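Local coordinates for protein glycosyl hyrolase, family 3 (Deinococcus radiodurans, PDB 3TEV) that probably hydrolyses O-glycosidic bonds, as expected of a family 3 glycoside hydrolase with a TIM-barrel domain, at residues 178-183 with 251-256; 231-234 with 240-243. All blocks are in the same frame, centred on the assembly; numbering follows the deposited sequence.

Both contacts involve helix 242-252; they sit near the two ends of this helix in the crossover from strand 221-224 to strand 258-261. Contact 2 joins the start of the helix to the loop preceding it, whereas contact 1 sets Trp253, near its C-terminal end, against Phe180 at the end of strand 174-180. Their centres are 12 Å apart and their nearest atoms about 4 Å, without touching. Contact 2 lies farther out, 19 Å from the chain centre against 12 Å for contact 1. The active site of a TIM barrel lies at the C-terminal ends of its strands, and contact 1 includes such an end, at residues 178-183.

Contact 1: residues 178-183 with 251-256; sequences KHFPGH and EEWGYD
Trp253 and Phe180 make the whole of this contact through their rings, which reach for each other from opposite directions. Walking along 251-256, helix 242-252 delivers the chain to Trp253, whose chi1 of -70° sets CG beside the backbone N and lets the benzene half of the indole meet Phe180. There CZ3 lies 3.6 Å from Phe180 CE1, and CH2 sits at the rim of the phenyl ring, in its plane, 3.9 Å from the same CE1. With the planes turned 74° apart and the centroid of the phenyl ring 5.8 Å from that of the indole six-membered ring, the pair is oblique. Carbon alone meets carbon here, and a large apolar ring on each side suits the span, since even the closest CA atoms, those of Phe180 and Tyr255, are 12.7 Å apart. Phe180 reaches out with CG anti to its backbone N (chi1 -177°), while Pro181, joined to it by a cis peptide, lays CB over the ring's centre, 3.9 Å above the plane. Phe180 also meets Phe212 edge-to-face and touches Ile244 and Leu249, so its ring is buried under helices 210-215 and 242-252, beside Ile222 of the neighbouring strand. Gly254 comes next; glycine readily adopts the positive phi by which the chain leaves the helix. Tyr255 then packs on Ile222 and binds the carbonyl of Thr219 through OH, and Asp256 forms a salt bridge with Arg323. This is the strand-to-helix packing of a TIM barrel, placed directly after the cis-linked Lys178 and His179 in a KHFPGH sequence that matches the KH(F/I)PG(H/L)G signature of NagZ-type family 3 enzymes, probably N-acetylglucosaminidases.

Contact 2: residues 231-234 with 240-243; sequences ALDA and LSPR
The carboxylate of Asp233 takes the hydroxyl of Ser241 on OD2, by the anti lone pair that points away from OD1. The other flat group, the guanidinium of Arg243, has Leu232 O lying obliquely to it, neither over a face nor at an edge. Ser241 OG donates its bond to Asp233 OD2 over 2.7 Å. OD1 turns back to its own loop and accepts the backbone N of Glu235, an Asx turn, with a weaker bond from the N of His236. The motif served is a helix N-cap: Ser241 stands just before helix 242-252 of the barrel, and its OG also accepts the backbone N of Ile244, so one small hydroxyl both caps the helix and ties it to the preceding loop. Serine suits the place because it can donate and accept at once. Proline fits next, in the first turn, where its missing N-H costs the helix no bond. Asp233 extends CG anti to its backbone N (chi1 -176°), which brings OD2 to Ser241; its negative charge close to the helix start is probably favourable. Around this buried pair, Leu232 packs on Leu204 and Arg201 of helix 201-206. Arg243, its chain bent at chi3 (58°), passes Leu232 O, with CD 3.9 Å from it. Its NE stops 5.4 Å from Asp233 OD2, too far for a salt bridge, and although NE is 3.2 Å from Leu232 O, the angle is too poor for a hydrogen bond.

Contact 1: residues 178-183 with 251-256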
ATOM      1  N   LYS A 178       6.004  -3.308   1.305  1.00 42.22           N
ATOM      2  CA  LYS A 178       6.321  -2.409   0.196  1.00 42.82           C
ATOM      3  C   LYS A 178       7.833  -2.447  -0.118  1.00 43.34           C
ATOM      4  O   LYS A 178       8.602  -2.911   0.725  1.00 43.39           O
ATOM      5  CB  LYS A 178       5.860  -0.999   0.536  1.00 42.49           C
ATOM      6  CG  LYS A 178       6.392  -0.493   1.845  1.00 42.41           C
ATOM      7  CD  LYS A 178       5.751   0.830   2.255  1.00 42.46           C
ATOM      8  CE  LYS A 178       6.626   1.495   3.314  1.00 42.53           C
ATOM      9  NZ  LYS A 178       5.956   2.648   3.955  1.00 41.38           N
ATOM     10  N   HIS A 179       8.275  -2.033  -1.318  1.00 43.96           N
ATOM     11  CA  HIS A 179       7.425  -1.672  -2.479  1.00 44.72           C
ATOM     12  C   HIS A 179       7.633  -2.684  -3.592  1.00 44.43           C
ATOM     13  O   HIS A 179       8.677  -2.692  -4.249  1.00 45.01           O
ATOM     14  CB  HIS A 179       7.813  -0.313  -3.046  1.00 44.64           C
ATOM     15  CG  HIS A 179       7.930   0.758  -2.020  1.00 47.11           C
ATOM     16  ND1 HIS A 179       8.933   0.770  -1.073  1.00 48.46           N
ATOM     17  CD2 HIS A 179       7.181   1.869  -1.799  1.00 49.39           C
ATOM     18  CE1 HIS A 179       8.794   1.841  -0.308  1.00 50.94           C
ATOM     19  NE2 HIS A 179       7.736   2.522  -0.725  1.00 51.07           N
ATOM     20  N   PHE A 180       6.640  -3.517  -3.821  1.00 43.62           N
ATOM     21  CA  PHE A 180       6.761  -4.582  -4.777  1.00 43.72           C
ATOM     22  C   PHE A 180       6.914  -4.031  -6.208  1.00 44.40           C
ATOM     23  O   PHE A 180       6.182  -3.135  -6.603  1.00 44.21           O
ATOM     24  CB  PHE A 180       5.530  -5.464  -4.659  1.00 43.33           C
ATOM     25  CG  PHE A 180       5.562  -6.647  -5.537  1.00 42.48           C
ATOM     26  CD1 PHE A 180       6.235  -7.798  -5.139  1.00 42.40           C
ATOM     27  CD2 PHE A 180       4.932  -6.614  -6.774  1.00 40.44           C
ATOM     28  CE1 PHE A 180       6.269  -8.900  -5.964  1.00 42.76           C
ATOM     29  CE2 PHE A 180       4.971  -7.702  -7.604  1.00 41.16           C
ATOM     30  CZ  PHE A 180       5.640  -8.850  -7.208  1.00 41.98           C
ATOM     31  N   PRO A 181       7.833  -4.596  -7.004  1.00 44.96           N
ATOM     32  CA  PRO A 181       8.662  -5.763  -6.743  1.00 45.56           C
ATOM     33  C   PRO A 181      10.042  -5.526  -6.102  1.00 46.16           C
ATOM     34  O   PRO A 181      10.864  -6.442  -6.130  1.00 46.12           O
ATOM     35  CB  PRO A 181       8.834  -6.393  -8.139  1.00 45.53           C
ATOM     36  CG  PRO A 181       8.100  -5.557  -9.087  1.00 45.74           C
ATOM     37  CD  PRO A 181       7.827  -4.249  -8.432  1.00 45.26           C
ATOM     38  N   GLY A 182      10.295  -4.344  -5.534  1.00 46.97           N
ATOM     39  CA  GLY A 182      11.527  -4.083  -4.771  1.00 48.21           C
ATOM     40  C   GLY A 182      12.222  -2.813  -5.213  1.00 49.94           C
ATOM     41  O   GLY A 182      12.693  -2.730  -6.358  1.00 49.99           O
ATOM     42  N   HIS A 183      12.308  -1.839  -4.298  1.00 51.50           N
ATOM     43  CA  HIS A 183      12.822  -0.485  -4.582  1.00 53.47           C
ATOM     44  C   HIS A 183      14.308  -0.347  -4.299  1.00 54.93           C
ATOM     45  O   HIS A 183      14.885   0.741  -4.481  1.00 55.28           O
ATOM     46  CB  HIS A 183      12.103   0.548  -3.716  1.00 53.53           C
ATOM     47  CG  HIS A 183      11.818   1.841  -4.422  1.00 56.54           C
ATOM     48  ND1 HIS A 183      12.812   2.645  -4.952  1.00 58.21           N
ATOM     49  CD2 HIS A 183      10.643   2.474  -4.684  1.00 57.86           C
ATOM     50  CE1 HIS A 183      12.264   3.711  -5.517  1.00 58.93           C
ATOM     51  NE2 HIS A 183      10.949   3.631  -5.370  1.00 59.61           N
ATOM     52  N   GLU A 251      -1.154 -14.983 -10.729  1.00 46.13           N
ATOM     53  CA  GLU A 251      -1.175 -16.260 -11.442  1.00 47.91           C
ATOM     54  C   GLU A 251       0.015 -17.159 -11.118  1.00 47.98           C
ATOM     55  O   GLU A 251      -0.177 -18.295 -10.732  1.00 48.67           O
ATOM     56  CB  GLU A 251      -1.330 -16.045 -12.961  1.00 48.33           C
ATOM     57  CG  GLU A 251      -2.628 -15.315 -13.305  1.00 51.16           C
ATOM     58  CD  GLU A 251      -2.863 -15.089 -14.806  1.00 54.97           C
ATOM     59  OE1 GLU A 251      -1.894 -15.062 -15.610  1.00 56.58           O
ATOM     60  OE2 GLU A 251      -4.042 -14.919 -15.177  1.00 55.94           O
ATOM     61  N   GLU A 252       1.237 -16.661 -11.271  1.00 47.81           N
ATOM     62  CA  GLU A 252       2.412 -17.451 -10.923  1.00 48.03           C
ATOM     63  C   GLU A 252       2.482 -17.745  -9.426  1.00 46.57           C
ATOM     64  O   GLU A 252       2.731 -18.876  -9.030  1.00 45.99           O
ATOM     65  CB  GLU A 252       3.685 -16.717 -11.307  1.00 49.08           C
ATOM     66  CG  GLU A 252       4.238 -17.022 -12.660  1.00 53.44           C
ATOM     67  CD  GLU A 252       5.691 -16.575 -12.761  1.00 58.50           C
ATOM     68  OE1 GLU A 252       6.542 -17.151 -12.023  1.00 59.90           O
ATOM     69  OE2 GLU A 252       5.967 -15.639 -13.562  1.00 60.80           O
ATOM     70  N   TRP A 253       2.270 -16.711  -8.606  1.00 44.80           N
ATOM     71  CA  TRP A 253       2.426 -16.839  -7.157  1.00 43.23           C
ATOM     72  C   TRP A 253       1.161 -17.205  -6.399  1.00 42.97           C
ATOM     73  O   TRP A 253       1.240 -17.561  -5.235  1.00 43.12           O
ATOM     74  CB  TRP A 253       3.024 -15.561  -6.576  1.00 42.25           C
ATOM     75  CG  TRP A 253       4.455 -15.344  -6.954  1.00 40.77           C
ATOM     76  CD1 TRP A 253       5.207 -16.081  -7.842  1.00 39.36           C
ATOM     77  CD2 TRP A 253       5.305 -14.307  -6.479  1.00 39.14           C
ATOM     78  NE1 TRP A 253       6.471 -15.567  -7.933  1.00 37.87           N
ATOM     79  CE2 TRP A 253       6.565 -14.478  -7.108  1.00 38.60           C
ATOM     80  CE3 TRP A 253       5.131 -13.245  -5.573  1.00 38.93           C
ATOM     81  CZ2 TRP A 253       7.640 -13.635  -6.863  1.00 38.57           C
ATOM     82  CZ3 TRP A 253       6.195 -12.399  -5.335  1.00 39.17           C
ATOM     83  CH2 TRP A 253       7.445 -12.605  -5.971  1.00 40.39           C
ATOM     84  N   GLY A 254      -0.000 -17.097  -7.042  1.00 42.81           N
ATOM     85  CA  GLY A 254      -1.270 -17.424  -6.379  1.00 42.11           C
ATOM     86  C   GLY A 254      -1.687 -16.427  -5.302  1.00 41.38           C
ATOM     87  O   GLY A 254      -2.512 -16.749  -4.456  1.00 41.62           O
ATOM     88  N   TYR A 255      -1.129 -15.217  -5.322  1.00 40.23           N
ATOM     89  CA  TYR A 255      -1.456 -14.216  -4.287  1.00 39.27           C
ATOM     90  C   TYR A 255      -2.920 -13.773  -4.297  1.00 39.55           C
ATOM     91  O   TYR A 255      -3.415 -13.282  -5.318  1.00 40.06           O
ATOM     92  CB  TYR A 255      -0.550 -12.992  -4.382  1.00 38.11           C
ATOM     93  CG  TYR A 255      -0.735 -11.982  -3.255  1.00 36.29           C
ATOM     94  CD1 TYR A 255      -0.479 -12.336  -1.918  1.00 34.07           C
ATOM     95  CD2 TYR A 255      -1.158 -10.676  -3.520  1.00 34.19           C
ATOM     96  CE1 TYR A 255      -0.636 -11.422  -0.870  1.00 32.76           C
ATOM     97  CE2 TYR A 255      -1.310  -9.728  -2.478  1.00 34.11           C
ATOM     98  CZ  TYR A 255      -1.042 -10.116  -1.151  1.00 34.40           C
ATOM     99  OH  TYR A 255      -1.188  -9.211  -0.111  1.00 35.57           O
ATOM    100  N   ASP A 256      -3.599 -13.901  -3.160  1.00 39.82           N
ATOM    101  CA  ASP A 256      -5.004 -13.470  -3.082  1.00 40.63           C
ATOM    102  C   ASP A 256      -5.242 -12.314  -2.094  1.00 39.55           C
ATOM    103  O   ASP A 256      -6.386 -12.010  -1.765  1.00 40.27           O
ATOM    104  CB  ASP A 256      -5.952 -14.655  -2.794  1.00 41.78           C
ATOM    105  CG  ASP A 256      -7.381 -14.447  -3.383  1.00 45.85           C
ATOM    106  OD1 ASP A 256      -7.575 -13.737  -4.416  1.00 48.30           O
ATOM    107  OD2 ASP A 256      -8.334 -15.008  -2.797  1.00 50.79           O
TER

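Contact 2: residues 231-234 with 240-243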
ATOM      1  N   ALA A 231      13.182  -7.021 -16.993  1.00 48.05           N
ATOM      2  CA  ALA A 231      13.102  -8.474 -17.102  1.00 47.77           C
ATOM      3  C   ALA A 231      11.666  -8.973 -16.952  1.00 47.08           C
ATOM      4  O   ALA A 231      11.401 -10.119 -17.256  1.00 47.39           O
ATOM      5  CB  ALA A 231      14.025  -9.149 -16.086  1.00 47.17           C
ATOM      6  N   LEU A 232      10.754  -8.101 -16.522  1.00 46.29           N
ATOM      7  CA  LEU A 232       9.354  -8.458 -16.254  1.00 45.42           C
ATOM      8  C   LEU A 232       8.385  -7.810 -17.234  1.00 46.47           C
ATOM      9  O   LEU A 232       7.457  -8.458 -17.731  1.00 47.45           O
ATOM     10  CB  LEU A 232       8.965  -8.037 -14.838  1.00 44.09           C
ATOM     11  CG  LEU A 232       9.768  -8.614 -13.671  1.00 42.73           C
ATOM     12  CD1 LEU A 232       9.217  -8.143 -12.337  1.00 40.30           C
ATOM     13  CD2 LEU A 232       9.789 -10.141 -13.733  1.00 41.63           C
ATOM     14  N   ASP A 233       8.592  -6.520 -17.486  1.00 46.96           N
ATOM     15  CA  ASP A 233       7.745  -5.717 -18.361  1.00 47.48           C
ATOM     16  C   ASP A 233       8.516  -4.441 -18.653  1.00 47.90           C
ATOM     17  O   ASP A 233       8.588  -3.535 -17.809  1.00 47.55           O
ATOM     18  CB  ASP A 233       6.406  -5.387 -17.682  1.00 47.21           C
ATOM     19  CG  ASP A 233       5.448  -4.625 -18.589  1.00 47.29           C
ATOM     20  OD1 ASP A 233       5.845  -4.118 -19.673  1.00 49.46           O
ATOM     21  OD2 ASP A 233       4.269  -4.533 -18.209  1.00 46.30           O
ATOM     22  N   ALA A 234       9.097  -4.385 -19.846  1.00 48.74           N
ATOM     23  CA  ALA A 234       9.971  -3.279 -20.217  1.00 49.93           C
ATOM     24  C   ALA A 234       9.194  -2.008 -20.579  1.00 50.70           C
ATOM     25  O   ALA A 234       9.789  -0.946 -20.732  1.00 50.77           O
ATOM     26  CB  ALA A 234      10.939  -3.699 -21.347  1.00 49.69           C
ATOM     27  N   LEU A 240       1.326  -0.305 -13.136  1.00 35.42           N
ATOM     28  CA  LEU A 240       0.451  -0.263 -14.323  1.00 35.35           C
ATOM     29  C   LEU A 240       0.660  -1.468 -15.231  1.00 35.44           C
ATOM     30  O   LEU A 240       0.275  -1.444 -16.405  1.00 36.35           O
ATOM     31  CB  LEU A 240       0.690   1.029 -15.120  1.00 35.16           C
ATOM     32  CG  LEU A 240       0.554   2.366 -14.370  1.00 34.90           C
ATOM     33  CD1 LEU A 240       1.030   3.538 -15.243  1.00 34.67           C
ATOM     34  CD2 LEU A 240      -0.881   2.617 -13.822  1.00 33.20           C
ATOM     35  N   SER A 241       1.289  -2.506 -14.697  1.00 34.91           N
ATOM     36  CA  SER A 241       1.702  -3.655 -15.480  1.00 35.30           C
ATOM     37  C   SER A 241       0.811  -4.877 -15.252  1.00 35.17           C
ATOM     38  O   SER A 241       0.895  -5.506 -14.215  1.00 35.43           O
ATOM     39  CB  SER A 241       3.145  -4.018 -15.128  1.00 35.34           C
ATOM     40  OG  SER A 241       3.504  -5.261 -15.722  1.00 36.84           O
ATOM     41  N   PRO A 242      -0.042  -5.220 -16.219  1.00 35.86           N
ATOM     42  CA  PRO A 242      -0.755  -6.499 -16.043  1.00 36.41           C
ATOM     43  C   PRO A 242       0.182  -7.712 -15.932  1.00 37.35           C
ATOM     44  O   PRO A 242      -0.146  -8.658 -15.206  1.00 37.48           O
ATOM     45  CB  PRO A 242      -1.640  -6.610 -17.299  1.00 35.77           C
ATOM     46  CG  PRO A 242      -1.042  -5.646 -18.281  1.00 35.89           C
ATOM     47  CD  PRO A 242      -0.397  -4.539 -17.482  1.00 35.41           C
ATOM     48  N   ARG A 243       1.330  -7.692 -16.614  1.00 38.12           N
ATOM     49  CA  ARG A 243       2.263  -8.818 -16.534  1.00 39.73           C
ATOM     50  C   ARG A 243       2.754  -9.022 -15.090  1.00 39.06           C
ATOM     51  O   ARG A 243       2.937 -10.164 -14.643  1.00 39.22           O
ATOM     52  CB  ARG A 243       3.447  -8.646 -17.494  1.00 40.84           C
ATOM     53  CG  ARG A 243       3.055  -8.704 -18.980  1.00 47.05           C
ATOM     54  CD  ARG A 243       4.259  -8.586 -19.931  1.00 56.60           C
ATOM     55  NE  ARG A 243       5.229  -9.656 -19.675  1.00 64.23           N
ATOM     56  CZ  ARG A 243       6.005 -10.226 -20.595  1.00 67.85           C
ATOM     57  NH1 ARG A 243       5.941  -9.844 -21.870  1.00 70.10           N
ATOM     58  NH2 ARG A 243       6.843 -11.189 -20.235  1.00 68.97           N
TER